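Side-chain contacts in nitrite transporter NirC (Salmonella enterica subsp. enterica serovar Typhimurium, PDB 4FC4), which carries nitrite across the cytoplasmic membrane in both directions, as a pentameric channel of the formate/nitrite transporter family: residues B[67-70]-B[71-74]; B[89-93]-B[94-98]; B[225-228]-B[229-233]. One frame throughout, in Å; residues are numbered along the deposited sequence.

Interaction 1. Residues B[67-70]-B[71-74]; sequences IALT and LVII
Leu69 and Ile73, one turn apart on helix 67-75, make the tightest apolar contact here: Leu69 CG meets the end of the longer Ile73 branch, CD1, at 3.6 Å. Holding CG anti to the backbone N (chi1 -166°), beside the carbonyl carbon, puts Leu69 CD1 4.0 Å from Val72 CB. On another flank Ile67 and Leu71 run side by side, pointing the same way, with Ile67 CG1 3.8 Å from Leu71 CG. Outside this pair lie Leu44 and Tyr37 of helix 24-51, together with Trp185 and Met170 of the second subunit, while Leu69 and Ile73 pack on Ile183 of helix 177-192.

The polar edge is the backbone. Leu71 N reaches Ile67 O in an almost straight bond of 2.8 Å, whereas the next one, from Val72 N to Ala68 O, is stretched to 3.3 Å and weak. At the wider pi-type turn of 71-74, Ile73 N bonds to Leu69 O at 2.9 Å and only weakly to Thr70 O, which takes its main bond from Ile74 N. Thr70 turns its hydroxyl back to Gly66 O, leaving the methyl CG2 beside Ile74 CG1.

The short break before helix 80-93 fits the family's interrupted second membrane helix. In this predicted, largely buried membrane span, carbonyls one turn back meet the N-H groups of Leu71 to Ile74; Ser77 OG bonds Val72 O, and Arg173 of the second subunit bonds Ile74 O, tying the subunits together.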
ATOM      1  N   ILE B  67     -13.334  -2.897  -2.832  1.00 45.41           N
ATOM      2  CA  ILE B  67     -13.891  -4.050  -2.136  1.00 42.97           C
ATOM      3  C   ILE B  67     -14.943  -4.753  -3.010  1.00 40.00           C
ATOM      4  O   ILE B  67     -15.060  -5.987  -2.977  1.00 41.42           O
ATOM      5  CB  ILE B  67     -14.431  -3.646  -0.740  1.00 40.42           C
ATOM      6  CG1 ILE B  67     -15.114  -4.837  -0.052  1.00 40.02           C
ATOM      7  CG2 ILE B  67     -15.359  -2.462  -0.894  1.00 41.62           C
ATOM      8  CD1 ILE B  67     -15.275  -4.697   1.426  1.00 37.35           C
ATOM      9  N   ALA B  68     -15.667  -3.992  -3.826  1.00 37.52           N
ATOM     10  CA  ALA B  68     -16.834  -4.560  -4.538  1.00 36.20           C
ATOM     11  C   ALA B  68     -16.418  -5.741  -5.416  1.00 36.54           C
ATOM     12  O   ALA B  68     -16.962  -6.822  -5.302  1.00 40.20           O
ATOM     13  CB  ALA B  68     -17.577  -3.496  -5.399  1.00 37.61           C
ATOM     14  N   LEU B  69     -15.440  -5.532  -6.293  1.00 37.89           N
ATOM     15  CA  LEU B  69     -15.018  -6.600  -7.195  1.00 36.61           C
ATOM     16  C   LEU B  69     -14.064  -7.556  -6.521  1.00 35.15           C
ATOM     17  O   LEU B  69     -13.993  -8.734  -6.919  1.00 37.57           O
ATOM     18  CB  LEU B  69     -14.445  -6.040  -8.471  1.00 38.19           C
ATOM     19  CG  LEU B  69     -14.289  -7.054  -9.592  1.00 45.55           C
ATOM     20  CD1 LEU B  69     -15.626  -7.610 -10.130  1.00 37.36           C
ATOM     21  CD2 LEU B  69     -13.468  -6.341 -10.672  1.00 44.24           C
ATOM     22  N   THR B  70     -13.359  -7.069  -5.500  1.00 30.39           N
ATOM     23  CA  THR B  70     -12.547  -7.943  -4.675  1.00 32.93           C
ATOM     24  C   THR B  70     -13.371  -9.067  -4.045  1.00 37.99           C
ATOM     25  O   THR B  70     -12.971 -10.230  -4.149  1.00 45.58           O
ATOM     26  CB  THR B  70     -11.826  -7.181  -3.574  1.00 29.63           C
ATOM     27  OG1 THR B  70     -11.035  -6.127  -4.162  1.00 28.49           O
ATOM     28  CG2 THR B  70     -10.985  -8.132  -2.767  1.00 32.15           C
ATOM     29  N   LEU B  71     -14.512  -8.728  -3.432  1.00 39.47           N
ATOM     30  CA  LEU B  71     -15.479  -9.714  -2.945  1.00 37.58           C
ATOM     31  C   LEU B  71     -15.913 -10.639  -4.053  1.00 38.40           C
ATOM     32  O   LEU B  71     -15.807 -11.825  -3.932  1.00 38.69           O
ATOM     33  CB  LEU B  71     -16.715  -9.039  -2.287  1.00 36.38           C
ATOM     34  CG  LEU B  71     -16.477  -8.225  -0.984  1.00 37.13           C
ATOM     35  CD1 LEU B  71     -17.765  -7.589  -0.472  1.00 30.59           C
ATOM     36  CD2 LEU B  71     -15.778  -9.050   0.110  1.00 30.30           C
ATOM     37  N   VAL B  72     -16.470 -10.087  -5.119  1.00 41.26           N
ATOM     38  CA  VAL B  72     -16.954 -10.889  -6.237  1.00 38.57           C
ATOM     39  C   VAL B  72     -15.905 -11.924  -6.693  1.00 40.46           C
ATOM     40  O   VAL B  72     -16.236 -13.097  -6.860  1.00 38.74           O
ATOM     41  CB  VAL B  72     -17.409  -9.966  -7.427  1.00 38.68           C
ATOM     42  CG1 VAL B  72     -17.700 -10.785  -8.694  1.00 40.05           C
ATOM     43  CG2 VAL B  72     -18.668  -9.180  -7.043  1.00 33.03           C
ATOM     44  N   ILE B  73     -14.617 -11.534  -6.780  1.00 39.72           N
ATOM     45  CA  ILE B  73     -13.645 -12.423  -7.441  1.00 39.26           C
ATOM     46  C   ILE B  73     -12.993 -13.399  -6.462  1.00 37.54           C
ATOM     47  O   ILE B  73     -12.809 -14.580  -6.750  1.00 38.95           O
ATOM     48  CB  ILE B  73     -12.557 -11.626  -8.195  1.00 37.95           C
ATOM     49  CG1 ILE B  73     -13.156 -10.816  -9.376  1.00 40.29           C
ATOM     50  CG2 ILE B  73     -11.440 -12.539  -8.661  1.00 32.69           C
ATOM     51  CD1 ILE B  73     -12.127  -9.904 -10.033  1.00 35.35           C
ATOM     52  N   ILE B  74     -12.700 -12.901  -5.275  1.00 38.43           N
ATOM     53  CA  ILE B  74     -11.878 -13.603  -4.319  1.00 34.88           C
ATOM     54  C   ILE B  74     -12.759 -14.422  -3.386  1.00 37.25           C
ATOM     55  O   ILE B  74     -12.429 -15.541  -3.125  1.00 36.38           O
ATOM     56  CB  ILE B  74     -11.016 -12.641  -3.540  1.00 34.79           C
ATOM     57  CG1 ILE B  74     -10.226 -11.795  -4.555  1.00 36.15           C
ATOM     58  CG2 ILE B  74     -10.121 -13.385  -2.508  1.00 29.18           C
ATOM     59  CD1 ILE B  74      -8.928 -12.452  -5.083  1.00 36.47           C
TER

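Interaction 2. Residues B[89-93]-B[94-98]; sequences LGVKA and GTISH
A Schellman motif ends helix 80-93, and the chain after it doubles back so that Val91 meets Ile96 and His98. Gly94, at a positive phi of 89°, makes the turn. Its N bonds to Val91 O at 3.2 Å and weakly to Gly90 O; the same Gly90 oxygen also receives weak bonds from Thr95 N and Ile96 N, so three long or bent bonds share one acceptor.

Val91 carries the apolar side of the contact. Its CG1 sits over one face of the His98 ring, 3.7 Å from the centroid and close to the ring normal, a CH-pi contact. The other methyl, CG2, packs 4.0 Å from Ile96 CD1, and the CA adds a nearly straight CH...O contact to Ile96 O. With CG1 set between its backbone N and carbonyl carbon (chi1 61°), Ile96 brings that methylene to 3.5 Å from Gly90 C; Gly90 has no side chain, which lets it lie this close to the backbone.

Ser97 N-caps the following helix 98-125 through OG and Gln100 N. Helix 3-22 packs alongside: Thr95 OG1 bonds to Ala10 O and Ile96 rests on Ala17, while Lys92 lies against Leu243, Trp246 and Tyr247 of helix 219-248.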
ATOM      1  N   LEU B  89     -15.917 -15.494 -24.950  1.00 55.41           N
ATOM      2  CA  LEU B  89     -14.739 -16.321 -25.141  1.00 55.02           C
ATOM      3  C   LEU B  89     -15.125 -17.787 -25.167  1.00 56.60           C
ATOM      4  O   LEU B  89     -14.559 -18.555 -25.943  1.00 62.47           O
ATOM      5  CB  LEU B  89     -13.658 -16.029 -24.062  1.00 51.42           C
ATOM      6  CG  LEU B  89     -13.049 -14.630 -24.261  1.00 49.90           C
ATOM      7  CD1 LEU B  89     -12.088 -14.213 -23.163  1.00 47.58           C
ATOM      8  CD2 LEU B  89     -12.324 -14.574 -25.599  1.00 50.71           C
ATOM      9  N   GLY B  90     -16.083 -18.189 -24.335  1.00 55.75           N
ATOM     10  CA  GLY B  90     -16.613 -19.576 -24.370  1.00 56.57           C
ATOM     11  C   GLY B  90     -17.244 -19.955 -25.708  1.00 58.46           C
ATOM     12  O   GLY B  90     -16.938 -21.033 -26.270  1.00 57.70           O
ATOM     13  N   VAL B  91     -18.086 -19.068 -26.249  1.00 56.08           N
ATOM     14  CA  VAL B  91     -18.685 -19.323 -27.588  1.00 58.17           C
ATOM     15  C   VAL B  91     -17.569 -19.397 -28.631  1.00 58.27           C
ATOM     16  O   VAL B  91     -17.526 -20.325 -29.435  1.00 59.17           O
ATOM     17  CB  VAL B  91     -19.771 -18.264 -27.966  1.00 57.94           C
ATOM     18  CG1 VAL B  91     -20.250 -18.440 -29.396  1.00 57.79           C
ATOM     19  CG2 VAL B  91     -20.952 -18.320 -26.982  1.00 57.05           C
ATOM     20  N   LYS B  92     -16.644 -18.441 -28.582  1.00 56.89           N
ATOM     21  CA  LYS B  92     -15.533 -18.383 -29.539  1.00 58.87           C
ATOM     22  C   LYS B  92     -14.610 -19.631 -29.462  1.00 62.90           C
ATOM     23  O   LYS B  92     -14.213 -20.191 -30.481  1.00 64.33           O
ATOM     24  CB  LYS B  92     -14.764 -17.046 -29.376  1.00 57.34           C
ATOM     25  CG  LYS B  92     -15.353 -15.874 -30.184  1.00 56.67           C
ATOM     26  CD  LYS B  92     -14.891 -15.969 -31.643  1.00 59.12           C
ATOM     27  CE  LYS B  92     -15.872 -15.371 -32.636  1.00 60.99           C
ATOM     28  NZ  LYS B  92     -16.051 -16.313 -33.754  1.00 64.29           N
ATOM     29  N   ALA B  93     -14.311 -20.113 -28.254  1.00 63.23           N
ATOM     30  CA  ALA B  93     -13.475 -21.308 -28.087  1.00 62.80           C
ATOM     31  C   ALA B  93     -14.202 -22.611 -28.400  1.00 65.90           C
ATOM     32  O   ALA B  93     -13.570 -23.647 -28.583  1.00 70.04           O
ATOM     33  CB  ALA B  93     -12.947 -21.365 -26.676  1.00 65.00           C
ATOM     34  N   GLY B  94     -15.526 -22.567 -28.457  1.00 63.83           N
ATOM     35  CA  GLY B  94     -16.333 -23.765 -28.720  1.00 62.51           C
ATOM     36  C   GLY B  94     -16.716 -24.517 -27.454  1.00 62.08           C
ATOM     37  O   GLY B  94     -17.279 -25.571 -27.546  1.00 62.34           O
ATOM     38  N   THR B  95     -16.432 -23.982 -26.259  1.00 60.41           N
ATOM     39  CA  THR B  95     -16.806 -24.702 -25.018  1.00 59.42           C
ATOM     40  C   THR B  95     -18.301 -24.610 -24.621  1.00 58.83           C
ATOM     41  O   THR B  95     -18.815 -25.450 -23.872  1.00 59.80           O
ATOM     42  CB  THR B  95     -15.932 -24.309 -23.823  1.00 54.98           C
ATOM     43  OG1 THR B  95     -16.202 -22.953 -23.493  1.00 54.20           O
ATOM     44  CG2 THR B  95     -14.432 -24.524 -24.106  1.00 52.71           C
ATOM     45  N   ILE B  96     -18.981 -23.592 -25.120  1.00 59.62           N
ATOM     46  CA  ILE B  96     -20.422 -23.455 -24.961  1.00 61.70           C
ATOM     47  C   ILE B  96     -20.997 -22.949 -26.297  1.00 67.34           C
ATOM     48  O   ILE B  96     -20.228 -22.467 -27.136  1.00 73.52           O
ATOM     49  CB  ILE B  96     -20.760 -22.468 -23.833  1.00 58.06           C
ATOM     50  CG1 ILE B  96     -20.190 -21.077 -24.148  1.00 55.05           C
ATOM     51  CG2 ILE B  96     -20.219 -22.978 -22.488  1.00 57.15           C
ATOM     52  CD1 ILE B  96     -20.856 -19.968 -23.376  1.00 54.22           C
ATOM     53  N   SER B  97     -22.318 -23.059 -26.506  1.00 68.41           N
ATOM     54  CA  SER B  97     -22.977 -22.524 -27.712  1.00 71.04           C
ATOM     55  C   SER B  97     -23.443 -21.069 -27.534  1.00 72.70           C
ATOM     56  O   SER B  97     -23.579 -20.603 -26.399  1.00 74.21           O
ATOM     57  CB  SER B  97     -24.183 -23.389 -28.089  1.00 72.97           C
ATOM     58  OG  SER B  97     -25.224 -23.159 -27.165  1.00 71.58           O
ATOM     59  N   HIS B  98     -23.668 -20.369 -28.661  1.00 75.38           N
ATOM     60  CA  HIS B  98     -24.345 -19.061 -28.727  1.00 73.90           C
ATOM     61  C   HIS B  98     -25.575 -19.122 -27.854  1.00 71.94           C
ATOM     62  O   HIS B  98     -25.839 -18.202 -27.052  1.00 71.56           O
ATOM     63  CB  HIS B  98     -24.801 -18.717 -30.172  1.00 78.16           C
ATOM     64  CG  HIS B  98     -23.727 -18.094 -31.066  1.00 83.85           C
ATOM     65  ND1 HIS B  98     -23.210 -18.738 -32.151  1.00 85.21           N
ATOM     66  CD2 HIS B  98     -23.111 -16.818 -31.033  1.00 83.64           C
ATOM     67  CE1 HIS B  98     -22.304 -17.935 -32.767  1.00 87.18           C
ATOM     68  NE2 HIS B  98     -22.240 -16.760 -32.080  1.00 84.08           N
TER

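Interaction 3. Residues B[225-228]-B[229-233]; sequences NLLW and VTLGN
Residues 225-233 are one unbroken piece of helix 219-248, and successive i to i+4 bonds tie 225-228 to 229-233. Val229 N bonds to Asn225 O at 2.8 Å, and Leu231 N to Leu227 O is almost straight at 177°. Leu226 O is gripped twice by the same residue: Thr230 N reaches it at 2.9 Å, and Thr230 OG1 donates to it at 2.6 Å from the opposite face of the carbonyl plane. The rotamer that sets OG1 beside its own backbone N (chi1 -58°) makes this double hold possible, a common way for a threonine to satisfy its hydroxyl within a helix, here a predicted membrane-spanning one.

Val229 CG2 lies against the Asn225 amide, 3.4 Å from OD1. On another side Leu231 CD1 bridges two residues, touching Leu227 CD1 at 3.9 Å and approaching Trp228 CE3 obliquely at 3.7 Å. The Leu227 methyl CD2 stands over one indole face, toward its rim.

Asn225 ND2 is bonded to Glu196 OE1 and Lys145 O, and Thr230 OG1 has a second partner in Trp109 NE1. Around the helix, Phe205 of helix 198-209 packs on Asn225 and Leu226, Leu153 of helix 150-172 on Asn225, Trp228 and Val229, and Phe80 of helix 80-93 on Thr230.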
ATOM      1  N   ASN B 225     -32.296   3.689 -17.059  1.00 51.44           N
ATOM      2  CA  ASN B 225     -30.815   3.549 -16.809  1.00 50.35           C
ATOM      3  C   ASN B 225     -30.300   2.109 -16.954  1.00 50.76           C
ATOM      4  O   ASN B 225     -29.377   1.877 -17.717  1.00 49.98           O
ATOM      5  CB  ASN B 225     -30.422   4.078 -15.440  1.00 46.09           C
ATOM      6  CG  ASN B 225     -28.923   3.881 -15.125  1.00 47.44           C
ATOM      7  OD1 ASN B 225     -28.483   2.766 -14.815  1.00 45.22           O
ATOM      8  ND2 ASN B 225     -28.141   4.976 -15.193  1.00 42.13           N
ATOM      9  N   LEU B 226     -30.912   1.152 -16.239  1.00 51.28           N
ATOM     10  CA  LEU B 226     -30.532  -0.271 -16.311  1.00 46.68           C
ATOM     11  C   LEU B 226     -30.536  -0.811 -17.759  1.00 50.54           C
ATOM     12  O   LEU B 226     -29.591  -1.530 -18.141  1.00 51.86           O
ATOM     13  CB  LEU B 226     -31.361  -1.135 -15.334  1.00 43.72           C
ATOM     14  CG  LEU B 226     -31.172  -0.890 -13.817  1.00 43.58           C
ATOM     15  CD1 LEU B 226     -31.890  -1.957 -12.982  1.00 42.16           C
ATOM     16  CD2 LEU B 226     -29.680  -0.862 -13.434  1.00 37.87           C
ATOM     17  N   LEU B 227     -31.532  -0.426 -18.581  1.00 50.67           N
ATOM     18  CA  LEU B 227     -31.522  -0.854 -19.991  1.00 52.57           C
ATOM     19  C   LEU B 227     -30.267  -0.431 -20.744  1.00 53.00           C
ATOM     20  O   LEU B 227     -29.486  -1.278 -21.159  1.00 55.56           O
ATOM     21  CB  LEU B 227     -32.762  -0.409 -20.758  1.00 54.43           C
ATOM     22  CG  LEU B 227     -32.758  -0.760 -22.257  1.00 57.93           C
ATOM     23  CD1 LEU B 227     -32.710  -2.284 -22.483  1.00 58.44           C
ATOM     24  CD2 LEU B 227     -33.971  -0.139 -22.982  1.00 57.30           C
ATOM     25  N   TRP B 228     -30.056   0.876 -20.884  1.00 51.98           N
ATOM     26  CA  TRP B 228     -28.870   1.400 -21.570  1.00 50.16           C
ATOM     27  C   TRP B 228     -27.515   1.086 -20.915  1.00 49.45           C
ATOM     28  O   TRP B 228     -26.542   0.772 -21.612  1.00 47.98           O
ATOM     29  CB  TRP B 228     -29.083   2.880 -21.906  1.00 49.82           C
ATOM     30  CG  TRP B 228     -30.320   3.002 -22.767  1.00 53.21           C
ATOM     31  CD1 TRP B 228     -31.573   3.478 -22.395  1.00 54.56           C
ATOM     32  CD2 TRP B 228     -30.482   2.553 -24.160  1.00 52.42           C
ATOM     33  NE1 TRP B 228     -32.452   3.402 -23.438  1.00 56.18           N
ATOM     34  CE2 TRP B 228     -31.864   2.865 -24.529  1.00 58.05           C
ATOM     35  CE3 TRP B 228     -29.634   1.982 -25.112  1.00 53.27           C
ATOM     36  CZ2 TRP B 228     -32.371   2.587 -25.807  1.00 60.90           C
ATOM     37  CZ3 TRP B 228     -30.123   1.726 -26.391  1.00 58.94           C
ATOM     38  CH2 TRP B 228     -31.475   1.997 -26.731  1.00 61.31           C
ATOM     39  N   VAL B 229     -27.454   1.088 -19.592  1.00 47.86           N
ATOM     40  CA  VAL B 229     -26.200   0.728 -18.893  1.00 49.64           C
ATOM     41  C   VAL B 229     -25.859  -0.746 -19.096  1.00 49.26           C
ATOM     42  O   VAL B 229     -24.729  -1.077 -19.396  1.00 50.62           O
ATOM     43  CB  VAL B 229     -26.230   1.173 -17.431  1.00 45.20           C
ATOM     44  CG1 VAL B 229     -24.957   0.764 -16.675  1.00 44.07           C
ATOM     45  CG2 VAL B 229     -26.390   2.690 -17.448  1.00 43.89           C
ATOM     46  N   THR B 230     -26.862  -1.605 -19.019  1.00 49.50           N
ATOM     47  CA  THR B 230     -26.630  -3.009 -19.313  1.00 50.19           C
ATOM     48  C   THR B 230     -26.156  -3.277 -20.742  1.00 51.86           C
ATOM     49  O   THR B 230     -25.125  -3.974 -20.923  1.00 48.84           O
ATOM     50  CB  THR B 230     -27.875  -3.836 -19.015  1.00 49.36           C
ATOM     51  OG1 THR B 230     -28.206  -3.639 -17.638  1.00 47.62           O
ATOM     52  CG2 THR B 230     -27.662  -5.358 -19.350  1.00 47.74           C
ATOM     53  N   LEU B 231     -26.907  -2.760 -21.741  1.00 52.00           N
ATOM     54  CA  LEU B 231     -26.504  -2.916 -23.143  1.00 52.15           C
ATOM     55  C   LEU B 231     -25.064  -2.395 -23.322  1.00 51.91           C
ATOM     56  O   LEU B 231     -24.260  -3.018 -24.015  1.00 50.32           O
ATOM     57  CB  LEU B 231     -27.478  -2.254 -24.132  1.00 53.56           C
ATOM     58  CG  LEU B 231     -28.963  -2.708 -24.163  1.00 58.47           C
ATOM     59  CD1 LEU B 231     -29.805  -1.754 -24.993  1.00 56.70           C
ATOM     60  CD2 LEU B 231     -29.209  -4.144 -24.623  1.00 56.86           C
ATOM     61  N   GLY B 232     -24.713  -1.302 -22.643  1.00 49.94           N
ATOM     62  CA  GLY B 232     -23.370  -0.722 -22.814  1.00 48.72           C
ATOM     63  C   GLY B 232     -22.302  -1.586 -22.171  1.00 51.51           C
ATOM     64  O   GLY B 232     -21.244  -1.817 -22.768  1.00 56.88           O
ATOM     65  N   ASN B 233     -22.561  -2.042 -20.945  1.00 48.06           N
ATOM     66  CA  ASN B 233     -21.692  -3.027 -20.275  1.00 46.57           C
ATOM     67  C   ASN B 233     -21.409  -4.232 -21.205  1.00 50.22           C
ATOM     68  O   ASN B 233     -20.259  -4.734 -21.256  1.00 48.56           O
ATOM     69  CB  ASN B 233     -22.313  -3.554 -18.960  1.00 40.41           C
ATOM     70  CG  ASN B 233     -22.320  -2.539 -17.830  1.00 43.81           C
ATOM     71  OD1 ASN B 233     -23.061  -2.719 -16.841  1.00 44.00           O
ATOM     72  ND2 ASN B 233     -21.478  -1.490 -17.923  1.00 45.09           N
TER

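Overall arrangement
The three contacts follow one another along the chain without touching. Interaction 1 and interaction 3 lie on opposite sides of the chain's centre, their own centres 21 Å apart and their nearest atoms about 11 Å. Interaction 2 is more peripheral, about 22 Å from the chain's centre against 10 and 11 Å for the others; its centre is 25 Å from that of interaction 1 and 23 Å from that of interaction 3. Helix 150-172 packs against both inner contacts. Helix 219-248 carries interaction 3, its later residues meeting Lys92 of interaction 2, and helix 80-93, which ends in interaction 2, packs Phe80 on Thr230. Only interaction 1 is touched by another subunit of the pentamer.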